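Long-range contacts in amidase, hydantoinase/carbamoylase family (Burkholderia vietnamiensis, PDB 5I4M), which probably hydrolyses N-carbamoyl-L-amino acids, as a zinc-dependent enzyme of the peptidase M20 family: residues Asn84-Arg89 against Val144-Glu149; Thr101-Asp106 against Ala207-Ile212; Asp64-Trp69 against Gly119-Leu124. One frame throughout, in Å; residues are numbered along the deposited sequence.

In the fold
All three contacts belong to the zinc-binding part of the chain. Strand 141-145 joins interactions 1 and 2: it runs antiparallel to strand 85-89 and parallel to strand 99-103, and Val144 N lies 2.8 Å from Thr101 O, a probable hydrogen bond. Interaction 2 holds two zinc ligands, His104 and His211; the phosphate of 3-phosphoglycerate also binds this zinc, and interaction 1 brings Glu149 to that ligand, Glu149 OE1 lying 3.2 Å from His104 NE2. The helices of interaction 3 lie against these strands: Val120 CG1 is 3.8 Å from Ile145 CG1, and Val120 CG2 is 3.6 Å from Ser103 C. The side chain of Val120 stays about 9 Å from that zinc.

Interaction 1: Asn84-Arg89 against Val144-Glu149; sequences NVFMRR and VIWTNE. With 3PG (3-phosphoglyceric acid), chain E.
Val85 and Ile145 form an antiparallel hydrogen-bonded pair: Val85 N donates to Ile145 O at 2.9 Å and Ile145 N donates back to Val85 O. Beyond the last bridge Asn84 continues the pairing with its side chain. Its CG sits beside the backbone N (chi1 -56°), which carries OD1 across to Thr147 N, 2.9 Å away and nearly along the C=O axis. The other end of this amide is held by Asp80, through ND2, and the amide plane stands 70° from the indole of Trp146, with Asn84 CG 3.4 Å from Trp146 CE3. Thr147 OG1 turns instead to Met82 O and Arg63.

The tight side is the face carrying Phe86, Val144 and Trp146. Phe86 and Val144 lie side by side, Phe86 CD2 meeting Val144 CG2 at 3.5 Å, while Val144 CG1 reaches over the Phe86 ring. That ring turns its edge toward the face of Trp146 in an offset edge-to-face pair, planes at 87°. On the face of Val85 and Ile145 the touch is lighter: Met87 bends at chi3 to bring CE to 3.8 Å from Ile145 CG1, under helix 57-72. At the partly exposed end Arg88 and Arg89 make no contact with Val144-Glu149; Arg88 forms a salt bridge with Glu142, and Arg89 bonds to Asn131 and Ile135 O.

Past the strand the chain carries Glu149 to the ligand, where Glu149 OE1 lies 2.6 Å from O2P of 3-phosphoglycerate. This loop thus sets Glu149 beside the dinuclear zinc site, and Glu150, the next residue, binds the second zinc, an arrangement consistent with the M20 zinc-hydrolase fold.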
loop_
_atom_site.group_PDB
_atom_site.type_symbol
_atom_site.label_atom_id
_atom_site.label_comp_id
_atom_site.label_asym_id
_atom_site.label_seq_id
_atom_site.Cartn_x
_atom_site.Cartn_y
_atom_site.Cartn_z
ATOM N N ASN A 84 -0.231 -19.564 23.712
ATOM C CA ASN A 84 -1.488 -19.475 24.438
ATOM C C ASN A 84 -1.206 -19.538 25.934
ATOM O O ASN A 84 -0.361 -20.315 26.392
ATOM C CB ASN A 84 -2.441 -20.610 24.046
ATOM C CG ASN A 84 -2.718 -20.672 22.554
ATOM O OD1 ASN A 84 -2.999 -19.661 21.918
ATOM N ND2 ASN A 84 -2.667 -21.887 21.987
ATOM N N VAL A 85 -1.915 -18.711 26.699
ATOM C CA VAL A 85 -1.667 -18.557 28.135
ATOM C C VAL A 85 -2.851 -19.147 28.887
ATOM O O VAL A 85 -3.991 -18.714 28.688
ATOM C CB VAL A 85 -1.473 -17.084 28.520
ATOM C CG1 VAL A 85 -1.166 -16.969 30.012
ATOM C CG2 VAL A 85 -0.400 -16.433 27.663
ATOM N N PHE A 86 -2.578 -20.098 29.787
ATOM C CA PHE A 86 -3.613 -20.793 30.544
ATOM C C PHE A 86 -3.485 -20.424 32.016
ATOM O O PHE A 86 -2.493 -20.765 32.667
ATOM C CB PHE A 86 -3.508 -22.299 30.327
ATOM C CG PHE A 86 -3.640 -22.690 28.879
ATOM C CD1 PHE A 86 -2.532 -22.701 28.040
ATOM C CD2 PHE A 86 -4.881 -23.006 28.351
ATOM C CE1 PHE A 86 -2.663 -23.046 26.695
ATOM C CE2 PHE A 86 -5.021 -23.342 27.008
ATOM C CZ PHE A 86 -3.916 -23.366 26.184
ATOM N N MET A 87 -4.488 -19.725 32.528
ATOM C CA MET A 87 -4.527 -19.285 33.915
ATOM C C MET A 87 -5.576 -20.125 34.631
ATOM O O MET A 87 -6.774 -20.000 34.357
ATOM C CB MET A 87 -4.825 -17.789 33.982
ATOM C CG MET A 87 -3.724 -16.933 33.365
ATOM S SD MET A 87 -4.237 -15.292 32.798
ATOM C CE MET A 87 -4.902 -15.671 31.168
ATOM N N ARG A 88 -5.121 -20.985 35.538
ATOM C CA ARG A 88 -5.928 -22.078 36.067
ATOM C C ARG A 88 -6.267 -21.854 37.537
ATOM O O ARG A 88 -5.373 -21.620 38.359
ATOM C CB ARG A 88 -5.180 -23.402 35.904
ATOM C CG ARG A 88 -5.864 -24.617 36.475
ATOM C CD ARG A 88 -5.060 -25.835 36.072
ATOM N NE ARG A 88 -5.513 -27.065 36.713
ATOM C CZ ARG A 88 -6.230 -28.009 36.109
ATOM N NH1 ARG A 88 -6.609 -27.868 34.832
ATOM N NH2 ARG A 88 -6.569 -29.099 36.793
ATOM N N ARG A 89 -7.555 -21.949 37.866
ATOM C CA ARG A 89 -8.022 -21.954 39.250
ATOM C C ARG A 89 -8.416 -23.381 39.616
ATOM O O ARG A 89 -9.366 -23.930 39.048
ATOM C CB ARG A 89 -9.204 -20.997 39.436
ATOM C CG ARG A 89 -9.708 -20.887 40.892
ATOM C CD ARG A 89 -10.959 -20.022 40.960
ATOM N NE ARG A 89 -11.357 -19.655 42.320
ATOM C CZ ARG A 89 -12.223 -20.332 43.067
ATOM N NH1 ARG A 89 -12.787 -21.448 42.604
ATOM N NH2 ARG A 89 -12.522 -19.891 44.281
ATOM N N VAL A 144 -8.064 -18.274 29.333
ATOM C CA VAL A 144 -7.049 -18.453 28.304
ATOM C C VAL A 144 -6.895 -17.158 27.519
ATOM O O VAL A 144 -7.886 -16.480 27.220
ATOM C CB VAL A 144 -7.401 -19.627 27.361
ATOM C CG1 VAL A 144 -6.271 -19.879 26.371
ATOM C CG2 VAL A 144 -7.664 -20.909 28.171
ATOM N N ILE A 145 -5.643 -16.807 27.206
ATOM C CA ILE A 145 -5.339 -15.864 26.133
ATOM C C ILE A 145 -4.876 -16.671 24.928
ATOM O O ILE A 145 -3.853 -17.365 24.998
ATOM C CB ILE A 145 -4.260 -14.848 26.540
ATOM C CG1 ILE A 145 -4.727 -14.013 27.733
ATOM C CG2 ILE A 145 -3.933 -13.945 25.337
ATOM C CD1 ILE A 145 -3.623 -13.250 28.423
ATOM N N TRP A 146 -5.605 -16.568 23.820
ATOM C CA TRP A 146 -5.214 -17.251 22.590
ATOM C C TRP A 146 -4.388 -16.324 21.711
ATOM O O TRP A 146 -4.733 -15.156 21.529
ATOM C CB TRP A 146 -6.437 -17.734 21.807
ATOM C CG TRP A 146 -7.319 -18.678 22.574
ATOM C CD1 TRP A 146 -8.513 -18.380 23.170
ATOM C CD2 TRP A 146 -7.085 -20.074 22.817
ATOM N NE1 TRP A 146 -9.035 -19.504 23.777
ATOM C CE2 TRP A 146 -8.182 -20.556 23.572
ATOM C CE3 TRP A 146 -6.058 -20.965 22.476
ATOM C CZ2 TRP A 146 -8.275 -21.884 23.994
ATOM C CZ3 TRP A 146 -6.160 -22.291 22.886
ATOM C CH2 TRP A 146 -7.258 -22.736 23.641
ATOM N N THR A 147 -3.323 -16.870 21.126
ATOM C CA THR A 147 -2.357 -16.079 20.368
ATOM C C THR A 147 -2.873 -15.669 18.990
ATOM O O THR A 147 -3.458 -16.478 18.263
ATOM C CB THR A 147 -1.070 -16.883 20.201
ATOM O OG1 THR A 147 -0.450 -17.073 21.477
ATOM C CG2 THR A 147 -0.093 -16.190 19.239
ATOM N N ASN A 148 -2.610 -14.407 18.621
ATOM C CA ASN A 148 -2.795 -13.900 17.255
ATOM C C ASN A 148 -4.178 -14.227 16.700
ATOM O O ASN A 148 -4.324 -14.698 15.567
ATOM C CB ASN A 148 -1.719 -14.437 16.301
ATOM C CG ASN A 148 -1.808 -13.791 14.920
ATOM O OD1 ASN A 148 -1.932 -12.573 14.817
ATOM N ND2 ASN A 148 -1.813 -14.605 13.866
ATOM N N GLU A 149 -5.214 -13.981 17.502
ATOM C CA GLU A 149 -6.536 -14.387 17.041
ATOM C C GLU A 149 -6.979 -13.579 15.829
ATOM O O GLU A 149 -7.710 -14.101 14.987
ATOM C CB GLU A 149 -7.559 -14.284 18.179
ATOM C CG GLU A 149 -8.970 -14.787 17.840
ATOM C CD GLU A 149 -9.819 -13.746 17.124
ATOM O OE1 GLU A 149 -9.403 -12.568 17.060
ATOM O OE2 GLU A 149 -10.895 -14.107 16.613
HETATM C C1 3PG E . -12.637 -12.375 12.071
HETATM O O1 3PG E . -12.308 -11.476 11.275
HETATM O O2 3PG E . -13.817 -12.772 12.192
HETATM C C2 3PG E . -11.558 -12.997 12.908
HETATM O O3 3PG E . -11.980 -14.287 13.386
HETATM C C3 3PG E . -11.294 -12.091 14.089
HETATM O O1P 3PG E . -12.460 -12.039 14.913
HETATM P P 3PG E . -12.596 -10.850 16.030
HETATM O O2P 3PG E . -11.259 -10.768 16.729
HETATM O O3P 3PG E . -12.898 -9.609 15.201
HETATM O O4P 3PG E . -13.732 -11.340 16.944
#

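Interaction 2: Thr101-Asp106 against Ala207-Ile212; sequences TGSHAD and AFELHI. With ZN (zinc ion), chain C; 3PG (3-phosphoglyceric acid), chain E.
His104 NE2 and His211 NE2 bind one zinc, each at 2.2 Å, although the strand segments 101-103 and 207-212 leading to them splay by 44°. Their rings meet rim to rim, planes 35° apart, and O2P and O4P of 3-phosphoglycerate, a water and Asp115 complete the site. Each imidazole is fixed from behind, His104 ND1 donating to Asp106 O and His211 ND1 to Ile212 O at 2.8 Å, both acceptors near the ring plane.

Side chains and water, rather than a regular run of backbone bonds, join the two strands. Thr101 OG1 donates to Phe208 O at 2.7 Å, from above the carbonyl plane. Nearer the metal, Ser103 OG points anti to its own N (chi1 -160°) and donates a hydrogen bond to Glu209 OE2 at 2.6 Å, on the anti side and tilted out of the carboxylate plane; Glu209 OE1 is held by Ala381 N. One water links Thr101 OG1 to Leu210 N, and another donates to both Ser103 OG and Leu210 O.

With both ND1 atoms donating to carbonyls, each NE2 keeps its lone pair for the zinc, and each carbonyl acceptor would probably make its imidazole a somewhat stronger donor to the metal.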
loop_
_atom_site.group_PDB
_atom_site.type_symbol
_atom_site.label_atom_id
_atom_site.label_comp_id
_atom_site.label_asym_id
_atom_site.label_seq_id
_atom_site.Cartn_x
_atom_site.Cartn_y
_atom_site.Cartn_z
ATOM N N THR A 101 -12.611 -20.551 29.753
ATOM C CA THR A 101 -13.128 -19.377 29.082
ATOM C C THR A 101 -11.931 -18.584 28.598
ATOM O O THR A 101 -10.785 -18.887 28.930
ATOM C CB THR A 101 -14.006 -18.527 30.010
ATOM O OG1 THR A 101 -14.713 -17.555 29.236
ATOM C CG2 THR A 101 -13.148 -17.808 31.052
ATOM N N GLY A 102 -12.197 -17.550 27.824
ATOM C CA GLY A 102 -11.088 -16.754 27.366
ATOM C C GLY A 102 -11.278 -16.265 25.957
ATOM O O GLY A 102 -12.297 -16.541 25.312
ATOM N N SER A 103 -10.278 -15.550 25.462
ATOM C CA SER A 103 -10.414 -14.843 24.201
ATOM C C SER A 103 -9.024 -14.377 23.792
ATOM O O SER A 103 -8.034 -15.056 24.085
ATOM C CB SER A 103 -11.409 -13.685 24.361
ATOM O OG SER A 103 -11.951 -13.233 23.115
ATOM N N HIS A 104 -8.922 -13.225 23.145
ATOM C CA HIS A 104 -7.636 -12.741 22.675
ATOM C C HIS A 104 -7.346 -11.353 23.223
ATOM O O HIS A 104 -8.250 -10.537 23.412
ATOM C CB HIS A 104 -7.585 -12.703 21.143
ATOM C CG HIS A 104 -8.681 -11.897 20.514
ATOM N ND1 HIS A 104 -8.485 -10.618 20.038
ATOM C CD2 HIS A 104 -9.977 -12.196 20.266
ATOM C CE1 HIS A 104 -9.619 -10.160 19.535
ATOM N NE2 HIS A 104 -10.536 -11.101 19.655
ATOM N N ALA A 105 -6.071 -11.083 23.450
ATOM C CA ALA A 105 -5.654 -9.757 23.871
ATOM C C ALA A 105 -5.104 -8.912 22.729
ATOM O O ALA A 105 -4.940 -7.700 22.904
ATOM C CB ALA A 105 -4.600 -9.870 24.979
ATOM N N ASP A 106 -4.813 -9.514 21.575
ATOM C CA ASP A 106 -4.308 -8.755 20.442
ATOM C C ASP A 106 -5.456 -8.034 19.746
ATOM O O ASP A 106 -6.627 -8.399 19.888
ATOM C CB ASP A 106 -3.560 -9.673 19.463
ATOM C CG ASP A 106 -4.467 -10.703 18.805
ATOM O OD1 ASP A 106 -4.939 -11.615 19.518
ATOM O OD2 ASP A 106 -4.672 -10.626 17.568
ATOM N N ALA A 207 -16.340 -25.193 27.300
ATOM C CA ALA A 207 -15.704 -23.917 26.996
ATOM C C ALA A 207 -16.776 -22.883 26.692
ATOM O O ALA A 207 -17.795 -23.200 26.073
ATOM C CB ALA A 207 -14.741 -24.044 25.810
ATOM N N PHE A 208 -16.566 -21.655 27.171
ATOM C CA PHE A 208 -17.443 -20.532 26.878
ATOM C C PHE A 208 -16.570 -19.330 26.552
ATOM O O PHE A 208 -15.572 -19.097 27.232
ATOM C CB PHE A 208 -18.351 -20.166 28.067
ATOM C CG PHE A 208 -19.305 -21.248 28.475
ATOM C CD1 PHE A 208 -20.569 -21.320 27.914
ATOM C CD2 PHE A 208 -18.946 -22.177 29.438
ATOM C CE1 PHE A 208 -21.456 -22.319 28.290
ATOM C CE2 PHE A 208 -19.820 -23.167 29.828
ATOM C CZ PHE A 208 -21.084 -23.242 29.252
ATOM N N GLU A 209 -16.945 -18.562 25.533
ATOM C CA GLU A 209 -16.271 -17.303 25.244
ATOM C C GLU A 209 -17.282 -16.162 25.264
ATOM O O GLU A 209 -18.327 -16.223 24.608
ATOM C CB GLU A 209 -15.537 -17.349 23.898
ATOM C CG GLU A 209 -14.872 -16.002 23.517
ATOM C CD GLU A 209 -13.910 -16.127 22.350
ATOM O OE1 GLU A 209 -13.774 -17.248 21.826
ATOM O OE2 GLU A 209 -13.268 -15.115 21.971
ATOM N N LEU A 210 -16.962 -15.129 26.023
ATOM C CA LEU A 210 -17.741 -13.903 26.111
ATOM C C LEU A 210 -17.148 -12.873 25.148
ATOM O O LEU A 210 -15.927 -12.681 25.118
ATOM C CB LEU A 210 -17.710 -13.397 27.561
ATOM C CG LEU A 210 -18.212 -11.991 27.871
ATOM C CD1 LEU A 210 -19.693 -11.885 27.590
ATOM C CD2 LEU A 210 -17.903 -11.667 29.343
ATOM N N HIS A 211 -17.996 -12.230 24.345
ATOM C CA HIS A 211 -17.494 -11.324 23.309
ATOM C C HIS A 211 -18.551 -10.277 22.988
ATOM O O HIS A 211 -19.747 -10.523 23.151
ATOM C CB HIS A 211 -17.146 -12.108 22.040
ATOM C CG HIS A 211 -16.094 -11.468 21.189
ATOM N ND1 HIS A 211 -16.338 -10.359 20.405
ATOM C CD2 HIS A 211 -14.799 -11.807 20.973
ATOM C CE1 HIS A 211 -15.233 -10.041 19.746
ATOM N NE2 HIS A 211 -14.286 -10.901 20.076
ATOM N N ILE A 212 -18.117 -9.102 22.521
ATOM C CA ILE A 212 -19.101 -8.156 22.008
ATOM C C ILE A 212 -19.608 -8.668 20.664
ATOM O O ILE A 212 -18.900 -9.380 19.936
ATOM C CB ILE A 212 -18.535 -6.728 21.875
ATOM C CG1 ILE A 212 -17.287 -6.724 20.990
ATOM C CG2 ILE A 212 -18.235 -6.131 23.251
ATOM C CD1 ILE A 212 -17.012 -5.370 20.366
HETATM ZN ZN ZN C . -12.498 -10.969 18.728
HETATM C C1 3PG E . -12.637 -12.375 12.071
HETATM O O1 3PG E . -12.308 -11.476 11.275
HETATM O O2 3PG E . -13.817 -12.772 12.192
HETATM C C2 3PG E . -11.558 -12.997 12.908
HETATM O O3 3PG E . -11.980 -14.287 13.386
HETATM C C3 3PG E . -11.294 -12.091 14.089
HETATM O O1P 3PG E . -12.460 -12.039 14.913
HETATM P P 3PG E . -12.596 -10.850 16.030
HETATM O O2P 3PG E . -11.259 -10.768 16.729
HETATM O O3P 3PG E . -12.898 -9.609 15.201
HETATM O O4P 3PG E . -13.732 -11.340 16.944
HETATM O O HOH W 1 -14.550 -15.212 27.775
HETATM O O HOH W 2 -12.091 -18.843 23.865
HETATM O O HOH W 3 -13.934 -11.208 23.967
HETATM O O HOH W 4 -12.617 -13.150 18.802
#

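Interaction 3: Asp64-Trp69 against Gly119-Leu124; sequences DLIVGW and GVLGGL
Ile66 and Trp69 of helix 57-72 meet Val120, Leu121 and Leu124 of helix 117-132. The two helices lie side by side on the face of the sheet that carries Val85 and Ile145, in the zinc-binding alpha/beta domain of the M20 family. The two short segments run nearly parallel, 14° apart, but their axes stay 11.3 Å from each other. At that spacing the side chains alone bridge the gap, and every contact across it is apolar.

Ile66 works with two branches. Its CG2 touches Val120 CG1 at 4.1 Å, while CG1 faces Leu121 CD2, the two side chains crossing at about a right angle. Trp69 packs closer. Leu121 CD2 arrives at the edge of the indole, near its plane, 4.0 Å from Trp69 CZ3. Leu124, with CG anti to the backbone N (chi1 174°), comes roughly perpendicular to Trp69 and lays CD2 against both CB and CE3. Leu121 and Leu124, three residues and nearly one turn apart, thus both meet the six-membered side of the indole, at CZ3 and CE3.

In the next shell, Leu65 of the same helix sets CG over one face of the Trp69 ring, 3.6 Å above its plane and offset toward the rim, and Arg128 adds a cation-pi contact. Helix 29-39 closes in as well: Val39 meets both Trp69 and Leu121, and Ser35 and Leu36 also touch Leu121. Beneath Ile66 lies strand 85-89, through Met87, and Val120 CG1 packs on Ile145 CG1 of the neighbouring strand.

Within the contact itself the nearest approach is that of Leu124 CD2 to Trp69 CE3, at 3.7 Å.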
loop_
_atom_site.group_PDB
_atom_site.type_symbol
_atom_site.label_atom_id
_atom_site.label_comp_id
_atom_site.label_asym_id
_atom_site.label_seq_id
_atom_site.Cartn_x
_atom_site.Cartn_y
_atom_site.Cartn_z
ATOM N N ASP A 64 1.695 -9.867 30.011
ATOM C CA ASP A 64 2.391 -9.808 31.296
ATOM C C ASP A 64 1.481 -9.276 32.395
ATOM O O ASP A 64 1.471 -9.794 33.522
ATOM C CB ASP A 64 3.630 -8.912 31.197
ATOM C CG ASP A 64 4.741 -9.496 30.340
ATOM O OD1 ASP A 64 4.679 -10.679 29.938
ATOM O OD2 ASP A 64 5.715 -8.748 30.091
ATOM N N LEU A 65 0.732 -8.220 32.092
ATOM C CA LEU A 65 -0.086 -7.567 33.107
ATOM C C LEU A 65 -1.178 -8.501 33.597
ATOM O O LEU A 65 -1.380 -8.668 34.809
ATOM C CB LEU A 65 -0.687 -6.286 32.534
ATOM C CG LEU A 65 -1.634 -5.494 33.446
ATOM C CD1 LEU A 65 -0.913 -4.946 34.669
ATOM C CD2 LEU A 65 -2.285 -4.357 32.672
ATOM N N ILE A 66 -1.860 -9.154 32.659
ATOM C CA ILE A 66 -2.971 -10.032 33.004
ATOM C C ILE A 66 -2.469 -11.281 33.719
ATOM O O ILE A 66 -3.071 -11.727 34.703
ATOM C CB ILE A 66 -3.770 -10.354 31.730
ATOM C CG1 ILE A 66 -4.362 -9.052 31.174
ATOM C CG2 ILE A 66 -4.863 -11.384 32.015
ATOM C CD1 ILE A 66 -4.846 -9.135 29.736
ATOM N N VAL A 67 -1.355 -11.856 33.253
ATOM C CA VAL A 67 -0.746 -12.980 33.969
ATOM C C VAL A 67 -0.455 -12.603 35.418
ATOM O O VAL A 67 -0.717 -13.384 36.343
ATOM C CB VAL A 67 0.523 -13.458 33.236
ATOM C CG1 VAL A 67 1.388 -14.316 34.148
ATOM C CG2 VAL A 67 0.129 -14.230 31.976
ATOM N N GLY A 68 0.085 -11.403 35.644
ATOM C CA GLY A 68 0.328 -10.967 37.015
ATOM C C GLY A 68 -0.943 -10.892 37.844
ATOM O O GLY A 68 -0.967 -11.318 39.005
ATOM N N TRP A 69 -2.016 -10.350 37.260
ATOM C CA TRP A 69 -3.294 -10.294 37.961
ATOM C C TRP A 69 -3.816 -11.690 38.263
ATOM O O TRP A 69 -4.337 -11.947 39.356
ATOM C CB TRP A 69 -4.324 -9.537 37.124
ATOM C CG TRP A 69 -4.091 -8.062 37.010
ATOM C CD1 TRP A 69 -3.282 -7.289 37.798
ATOM C CD2 TRP A 69 -4.656 -7.183 36.023
ATOM N NE1 TRP A 69 -3.325 -5.979 37.374
ATOM C CE2 TRP A 69 -4.165 -5.889 36.290
ATOM C CE3 TRP A 69 -5.539 -7.363 34.955
ATOM C CZ2 TRP A 69 -4.530 -4.784 35.527
ATOM C CZ3 TRP A 69 -5.901 -6.268 34.200
ATOM C CH2 TRP A 69 -5.395 -4.991 34.491
ATOM N N GLY A 119 -13.465 -10.637 26.704
ATOM C CA GLY A 119 -13.600 -12.041 27.078
ATOM C C GLY A 119 -12.491 -12.518 27.998
ATOM O O GLY A 119 -12.722 -13.348 28.884
ATOM N N VAL A 120 -11.276 -12.005 27.805
ATOM C CA VAL A 120 -10.181 -12.346 28.704
ATOM C C VAL A 120 -10.441 -11.769 30.087
ATOM O O VAL A 120 -10.380 -12.478 31.098
ATOM C CB VAL A 120 -8.836 -11.850 28.136
ATOM C CG1 VAL A 120 -7.718 -12.077 29.158
ATOM C CG2 VAL A 120 -8.510 -12.571 26.819
ATOM N N LEU A 121 -10.733 -10.470 30.152
ATOM C CA LEU A 121 -10.916 -9.822 31.446
ATOM C C LEU A 121 -12.219 -10.251 32.111
ATOM O O LEU A 121 -12.306 -10.264 33.345
ATOM C CB LEU A 121 -10.857 -8.306 31.275
ATOM C CG LEU A 121 -9.473 -7.806 30.850
ATOM C CD1 LEU A 121 -9.453 -6.280 30.728
ATOM C CD2 LEU A 121 -8.413 -8.272 31.842
ATOM N N GLY A 122 -13.244 -10.578 31.318
ATOM C CA GLY A 122 -14.431 -11.203 31.882
ATOM C C GLY A 122 -14.106 -12.520 32.563
ATOM O O GLY A 122 -14.619 -12.817 33.646
ATOM N N GLY A 123 -13.229 -13.318 31.950
ATOM C CA GLY A 123 -12.791 -14.544 32.597
ATOM C C GLY A 123 -12.063 -14.276 33.899
ATOM O O GLY A 123 -12.326 -14.926 34.913
ATOM N N LEU A 124 -11.131 -13.312 33.885
ATOM C CA LEU A 124 -10.432 -12.950 35.116
ATOM C C LEU A 124 -11.414 -12.522 36.201
ATOM O O LEU A 124 -11.244 -12.868 37.378
ATOM C CB LEU A 124 -9.423 -11.833 34.838
ATOM C CG LEU A 124 -8.751 -11.294 36.104
ATOM C CD1 LEU A 124 -7.952 -12.395 36.787
ATOM C CD2 LEU A 124 -7.852 -10.114 35.788
#